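Local coordinates for protein succinate-semialdehyde dehydrogenase (NAD(P)(+)) (Marinobacter aquaeolei, PDB 3RH9) that belongs to the aldehyde dehydrogenase family and probably oxidises succinate semialdehyde with NAD+ or NADP+ as electron acceptor, at residues F29-P34 with C96-K101; G92-M97 with P187-A192. All coordinates share one frame; numbering follows the deposited sequence.

From the N terminus, strand 28-32 comes first, and interaction 1 brings residues 29-34 onto the C-terminal end of helix 88-99, closing a first loop. Interaction 2 then starts on the same helix, where segments 92-97 and 96-101 overlap at Cys96 and Met97, and closes a second loop on helix 188-197. The loops are thus consecutive, overlapping at the helix, with neither lying within the other: a worked example of two successive contacts sharing a single helix. Their centres are about 8 Å apart, and Glu98 joins them through probable hydrogen bonds, OE2 to Thr189 OG1 and OE1 to Leu188 N. The hairpin of 28-32 and 39-44, helix 88-99 and helix 188-197 are thereby tied together.

Interaction 1 of 2, residues F29-P34 with C96-K101; sequences FDVYNP and CMEHGK
Asn33 lays one face of its carboxamide against the backbone carbonyl of Met97, whose O stands over the amide 3.0 Å from Asn33 CG. With CG anti to the backbone N (chi1 179°), the amide reaches toward the helix, and ND2 comes within 3.9 Å of Met97 CG, the two side chains crossing at a slant. On the helix side, the His99 ring has Lys101 NZ above one face, offset toward the rim, and Lys101 CA at its edge; His99 ND1 accepts Lys101 N at 3.1 Å, tilted 17° from the ring plane. The setting is a β-hairpin, strands 28-32 and 39-44, whose first strand runs out over the C-terminal end of helix 88-99, where Gly100 leaves the helix with positive phi. Asn33 OD1 closes an Asx turn on Ala35 N and also meets a water, 2.9 Å away, that lies 2.8 Å from Cys96 O. Were Asn33 exchanged for an alanine, Ala35 N would probably lose its side-chain acceptor and the water its hold on this loop. Pro34 packs on the last carbonyls, CD 3.4 Å from Glu98 O and CG 3.2 Å from His99 O. Farther back along the strand, Val31 CG1 touches Glu98 CB.

Interaction 2 of 2, residues G92-M97 with P187-A192; sequences GRILCM and PLTMIA
Ile94 and Leu188 meet at about a right angle, the CG2 methyl of Ile94 resting against Leu188 CB at 3.3 Å. That methyl lies anti to the backbone N of Ile94, while the other branch, CG1, sits beside that N (chi1 -61°) and carries CD1 to the CB of Ala192, 3.9 Å away. One isoleucine therefore spans a full turn of the facing helix, touching Leu188 with one branch and Ala192 with the other. Leu188, whose CB faces helix 88-99, also packs on Ile40, Ala41 and Val43 of strand 39-44, so it belongs to the hairpin's packing as well.

Beside this apolar patch, Leu95 and Thr189 cross obliquely where the two backbones come nearest, their CA atoms 5.5 Å apart. Here the hydroxyl does the touching: Thr189 OG1 lies 3.3 Å from Leu95 CA and is also close to Leu95 CB and CG. Placed beside its own backbone N (chi1 -68°), OG1 is buried among carbons, and its probable hydrogen-bond partner is Glu98 OE2. Leu95 also packs on Ala106 and Glu109 of helix 103-123, and Ile91 adds to the cover over Thr189 and Ala192.

The short helical segments run nearly antiparallel, at 165° and 8.9 Å between axes, a spacing consistent with the small Thr189 and Ala192 at the interface. Helix 188-197 is the connection between parallel strands 178-181 and 207-209, a β-α-β crossover, as in the Rossmann-like cofactor-binding domain of aldehyde dehydrogenases, with helix 88-99 packed alongside.

Interaction 1 of 2, residues F29-P34 with C96-K101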
loop_
_atom_site.group_PDB
_atom_site.type_symbol
_atom_site.label_atom_id
_atom_site.label_comp_id
_atom_site.label_asym_id
_atom_site.label_seq_id
_atom_site.Cartn_x
_atom_site.Cartn_y
_atom_site.Cartn_z
ATOM N N PHE A 29 19.187 -25.662 13.841
ATOM C CA PHE A 29 18.183 -26.261 12.951
ATOM C C PHE A 29 18.890 -26.838 11.748
ATOM O O PHE A 29 19.945 -26.342 11.352
ATOM C CB PHE A 29 17.037 -25.288 12.559
ATOM C CG PHE A 29 17.430 -24.169 11.595
ATOM C CD1 PHE A 29 17.426 -24.376 10.217
ATOM C CD2 PHE A 29 17.739 -22.891 12.070
ATOM C CE1 PHE A 29 17.759 -23.339 9.325
ATOM C CE2 PHE A 29 18.066 -21.855 11.197
ATOM C CZ PHE A 29 18.081 -22.078 9.823
ATOM N N ASP A 30 18.330 -27.896 11.173
ATOM C CA ASP A 30 19.002 -28.583 10.076
ATOM C C ASP A 30 18.620 -28.048 8.700
ATOM O O ASP A 30 17.469 -27.679 8.443
ATOM C CB ASP A 30 18.722 -30.089 10.131
ATOM C CG ASP A 30 19.283 -30.749 11.388
ATOM O OD1 ASP A 30 20.003 -30.077 12.169
ATOM O OD2 ASP A 30 19.012 -31.956 11.592
ATOM N N VAL A 31 19.601 -28.009 7.812
ATOM C CA VAL A 31 19.327 -27.797 6.403
ATOM C C VAL A 31 19.613 -29.099 5.665
ATOM O O VAL A 31 20.616 -29.767 5.920
ATOM C CB VAL A 31 20.189 -26.661 5.818
ATOM C CG1 VAL A 31 19.761 -26.343 4.398
ATOM C CG2 VAL A 31 20.092 -25.425 6.695
ATOM N N TYR A 32 18.730 -29.469 4.750
ATOM C CA TYR A 32 18.907 -30.703 3.992
ATOM C C TYR A 32 19.233 -30.420 2.544
ATOM O O TYR A 32 18.833 -29.404 2.014
ATOM C CB TYR A 32 17.621 -31.513 4.043
ATOM C CG TYR A 32 17.405 -32.245 5.348
ATOM C CD1 TYR A 32 16.881 -31.590 6.460
ATOM C CD2 TYR A 32 17.721 -33.601 5.465
ATOM C CE1 TYR A 32 16.677 -32.260 7.644
ATOM C CE2 TYR A 32 17.524 -34.276 6.655
ATOM C CZ TYR A 32 16.999 -33.602 7.737
ATOM O OH TYR A 32 16.804 -34.276 8.914
ATOM N N ASN A 33 19.964 -31.312 1.898
ATOM C CA ASN A 33 20.057 -31.265 0.449
ATOM C C ASN A 33 18.898 -32.089 -0.105
ATOM O O ASN A 33 18.802 -33.274 0.165
ATOM C CB ASN A 33 21.393 -31.816 -0.034
ATOM C CG ASN A 33 21.508 -31.814 -1.543
ATOM O OD1 ASN A 33 20.508 -31.855 -2.257
ATOM N ND2 ASN A 33 22.736 -31.760 -2.041
ATOM N N PRO A 34 17.992 -31.462 -0.863
ATOM C CA PRO A 34 16.799 -32.207 -1.273
ATOM C C PRO A 34 17.135 -33.369 -2.196
ATOM O O PRO A 34 16.274 -34.201 -2.469
ATOM C CB PRO A 34 15.979 -31.160 -2.031
ATOM C CG PRO A 34 16.513 -29.832 -1.533
ATOM C CD PRO A 34 17.961 -30.064 -1.317
ATOM N N CYS A 96 22.184 -24.378 -5.205
ATOM C CA CYS A 96 21.851 -25.665 -5.775
ATOM C C CYS A 96 21.640 -26.724 -4.699
ATOM O O CYS A 96 20.659 -27.483 -4.724
ATOM C CB CYS A 96 22.973 -26.111 -6.703
ATOM S SG CYS A 96 22.719 -27.738 -7.386
HETATM N N MSE A 97 22.567 -26.783 -3.751
HETATM C CA MSE A 97 22.554 -27.879 -2.805
HETATM C C MSE A 97 21.426 -27.798 -1.799
HETATM O O MSE A 97 20.923 -28.831 -1.362
HETATM C CB MSE A 97 23.895 -28.009 -2.102
HETATM C CG MSE A 97 24.926 -28.705 -2.968
HETATM SE SE MSE A 97 26.751 -28.409 -2.348
HETATM C CE MSE A 97 27.703 -29.517 -3.672
ATOM N N GLU A 98 21.020 -26.587 -1.432
ATOM C CA GLU A 98 19.988 -26.444 -0.406
ATOM C C GLU A 98 18.571 -26.375 -0.987
ATOM O O GLU A 98 17.610 -26.776 -0.340
ATOM C CB GLU A 98 20.276 -25.244 0.507
ATOM C CG GLU A 98 20.158 -23.911 -0.176
ATOM C CD GLU A 98 20.456 -22.751 0.768
ATOM O OE1 GLU A 98 20.604 -22.993 1.991
ATOM O OE2 GLU A 98 20.542 -21.599 0.287
ATOM N N HIS A 99 18.463 -25.877 -2.209
ATOM C CA HIS A 99 17.184 -25.777 -2.909
ATOM C C HIS A 99 16.878 -27.007 -3.759
ATOM O O HIS A 99 15.785 -27.540 -3.696
ATOM C CB HIS A 99 17.181 -24.534 -3.796
ATOM C CG HIS A 99 15.915 -24.334 -4.568
ATOM N ND1 HIS A 99 15.767 -24.755 -5.872
ATOM C CD2 HIS A 99 14.752 -23.723 -4.235
ATOM C CE1 HIS A 99 14.563 -24.426 -6.303
ATOM N NE2 HIS A 99 13.927 -23.796 -5.331
ATOM N N GLY A 100 17.846 -27.452 -4.552
ATOM C CA GLY A 100 17.656 -28.604 -5.408
ATOM C C GLY A 100 17.812 -28.207 -6.862
ATOM O O GLY A 100 18.210 -29.005 -7.703
ATOM N N LYS A 101 17.485 -26.957 -7.149
ATOM C CA LYS A 101 17.679 -26.362 -8.465
ATOM C C LYS A 101 19.060 -26.713 -9.053
ATOM O O LYS A 101 20.056 -26.760 -8.335
ATOM C CB LYS A 101 17.549 -24.846 -8.307
ATOM C CG LYS A 101 17.165 -24.085 -9.549
ATOM C CD LYS A 101 17.115 -22.583 -9.240
ATOM C CE LYS A 101 16.364 -22.330 -7.933
ATOM N NZ LYS A 101 15.836 -20.947 -7.798
HETATM O O HOH W 1 21.010 -30.227 -4.555
#

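Interaction 2 of 2, residues G92-M97 with P187-A192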
loop_
_atom_site.group_PDB
_atom_site.type_symbol
_atom_site.label_atom_id
_atom_site.label_comp_id
_atom_site.label_asym_id
_atom_site.label_seq_id
_atom_site.Cartn_x
_atom_site.Cartn_y
_atom_site.Cartn_z
ATOM N N GLY A 92 25.793 -19.896 -6.531
ATOM C CA GLY A 92 25.093 -20.895 -7.315
ATOM C C GLY A 92 25.266 -22.304 -6.765
ATOM O O GLY A 92 24.338 -23.103 -6.812
ATOM N N ARG A 93 26.445 -22.618 -6.232
ATOM C CA ARG A 93 26.692 -23.957 -5.689
ATOM C C ARG A 93 25.859 -24.184 -4.449
ATOM O O ARG A 93 25.078 -25.134 -4.374
ATOM C CB ARG A 93 28.165 -24.171 -5.356
ATOM C CG ARG A 93 28.538 -25.637 -5.226
ATOM C CD ARG A 93 30.012 -25.836 -4.902
ATOM N NE ARG A 93 30.381 -25.222 -3.624
ATOM C CZ ARG A 93 30.630 -25.893 -2.503
ATOM N NH1 ARG A 93 30.566 -27.216 -2.494
ATOM N NH2 ARG A 93 30.956 -25.240 -1.393
ATOM N N ILE A 94 26.034 -23.299 -3.477
ATOM C CA ILE A 94 25.273 -23.353 -2.237
ATOM C C ILE A 94 23.761 -23.303 -2.491
ATOM O O ILE A 94 22.975 -23.939 -1.788
ATOM C CB ILE A 94 25.691 -22.206 -1.297
ATOM C CG1 ILE A 94 27.173 -22.343 -0.944
ATOM C CG2 ILE A 94 24.850 -22.205 -0.044
ATOM C CD1 ILE A 94 27.850 -21.039 -0.597
ATOM N N LEU A 95 23.350 -22.549 -3.500
ATOM C CA LEU A 95 21.944 -22.443 -3.803
ATOM C C LEU A 95 21.455 -23.815 -4.255
ATOM O O LEU A 95 20.462 -24.353 -3.751
ATOM C CB LEU A 95 21.729 -21.415 -4.905
ATOM C CG LEU A 95 20.327 -20.815 -4.973
ATOM C CD1 LEU A 95 20.364 -19.433 -5.592
ATOM C CD2 LEU A 95 19.376 -21.728 -5.735
ATOM N N CYS A 96 22.184 -24.378 -5.205
ATOM C CA CYS A 96 21.851 -25.665 -5.775
ATOM C C CYS A 96 21.640 -26.724 -4.699
ATOM O O CYS A 96 20.659 -27.483 -4.724
ATOM C CB CYS A 96 22.973 -26.111 -6.703
ATOM S SG CYS A 96 22.719 -27.738 -7.386
HETATM N N MSE A 97 22.567 -26.783 -3.751
HETATM C CA MSE A 97 22.554 -27.879 -2.805
HETATM C C MSE A 97 21.426 -27.798 -1.799
HETATM O O MSE A 97 20.923 -28.831 -1.362
HETATM C CB MSE A 97 23.895 -28.009 -2.102
HETATM C CG MSE A 97 24.926 -28.705 -2.968
HETATM SE SE MSE A 97 26.751 -28.409 -2.348
HETATM C CE MSE A 97 27.703 -29.517 -3.672
ATOM N N PRO A 187 18.826 -21.021 4.134
ATOM C CA PRO A 187 19.532 -19.943 4.825
ATOM C C PRO A 187 20.950 -19.738 4.286
ATOM O O PRO A 187 21.519 -18.666 4.454
ATOM C CB PRO A 187 19.621 -20.452 6.260
ATOM C CG PRO A 187 19.121 -21.866 6.244
ATOM C CD PRO A 187 18.980 -22.297 4.844
ATOM N N LEU A 188 21.516 -20.752 3.647
ATOM C CA LEU A 188 22.936 -20.721 3.320
ATOM C C LEU A 188 23.249 -19.766 2.181
ATOM O O LEU A 188 24.347 -19.207 2.105
ATOM C CB LEU A 188 23.465 -22.124 2.996
ATOM C CG LEU A 188 23.058 -23.241 3.963
ATOM C CD1 LEU A 188 23.424 -24.584 3.367
ATOM C CD2 LEU A 188 23.665 -23.041 5.356
ATOM N N THR A 189 22.295 -19.588 1.280
ATOM C CA THR A 189 22.519 -18.678 0.181
ATOM C C THR A 189 22.569 -17.308 0.820
ATOM O O THR A 189 23.353 -16.453 0.422
ATOM C CB THR A 189 21.414 -18.775 -0.882
ATOM O OG1 THR A 189 21.515 -20.041 -1.530
ATOM C CG2 THR A 189 21.577 -17.714 -1.935
HETATM N N MSE A 190 21.738 -17.122 1.840
HETATM C CA MSE A 190 21.660 -15.843 2.518
HETATM C C MSE A 190 22.973 -15.570 3.243
HETATM O O MSE A 190 23.533 -14.467 3.171
HETATM C CB MSE A 190 20.483 -15.810 3.497
HETATM C CG MSE A 190 20.099 -14.394 3.901
HETATM SE SE MSE A 190 19.640 -13.359 2.296
HETATM C CE MSE A 190 20.233 -11.620 2.858
ATOM N N ILE A 191 23.464 -16.582 3.942
ATOM C CA ILE A 191 24.719 -16.428 4.640
ATOM C C ILE A 191 25.827 -16.053 3.653
ATOM O O ILE A 191 26.610 -15.139 3.909
ATOM C CB ILE A 191 25.064 -17.675 5.470
ATOM C CG1 ILE A 191 24.040 -17.832 6.590
ATOM C CG2 ILE A 191 26.444 -17.538 6.071
ATOM C CD1 ILE A 191 24.227 -19.057 7.407
ATOM N N ALA A 192 25.857 -16.734 2.509
ATOM C CA ALA A 192 26.856 -16.468 1.475
ATOM C C ALA A 192 26.788 -15.028 0.982
ATOM O O ALA A 192 27.810 -14.348 0.854
ATOM C CB ALA A 192 26.687 -17.431 0.315
#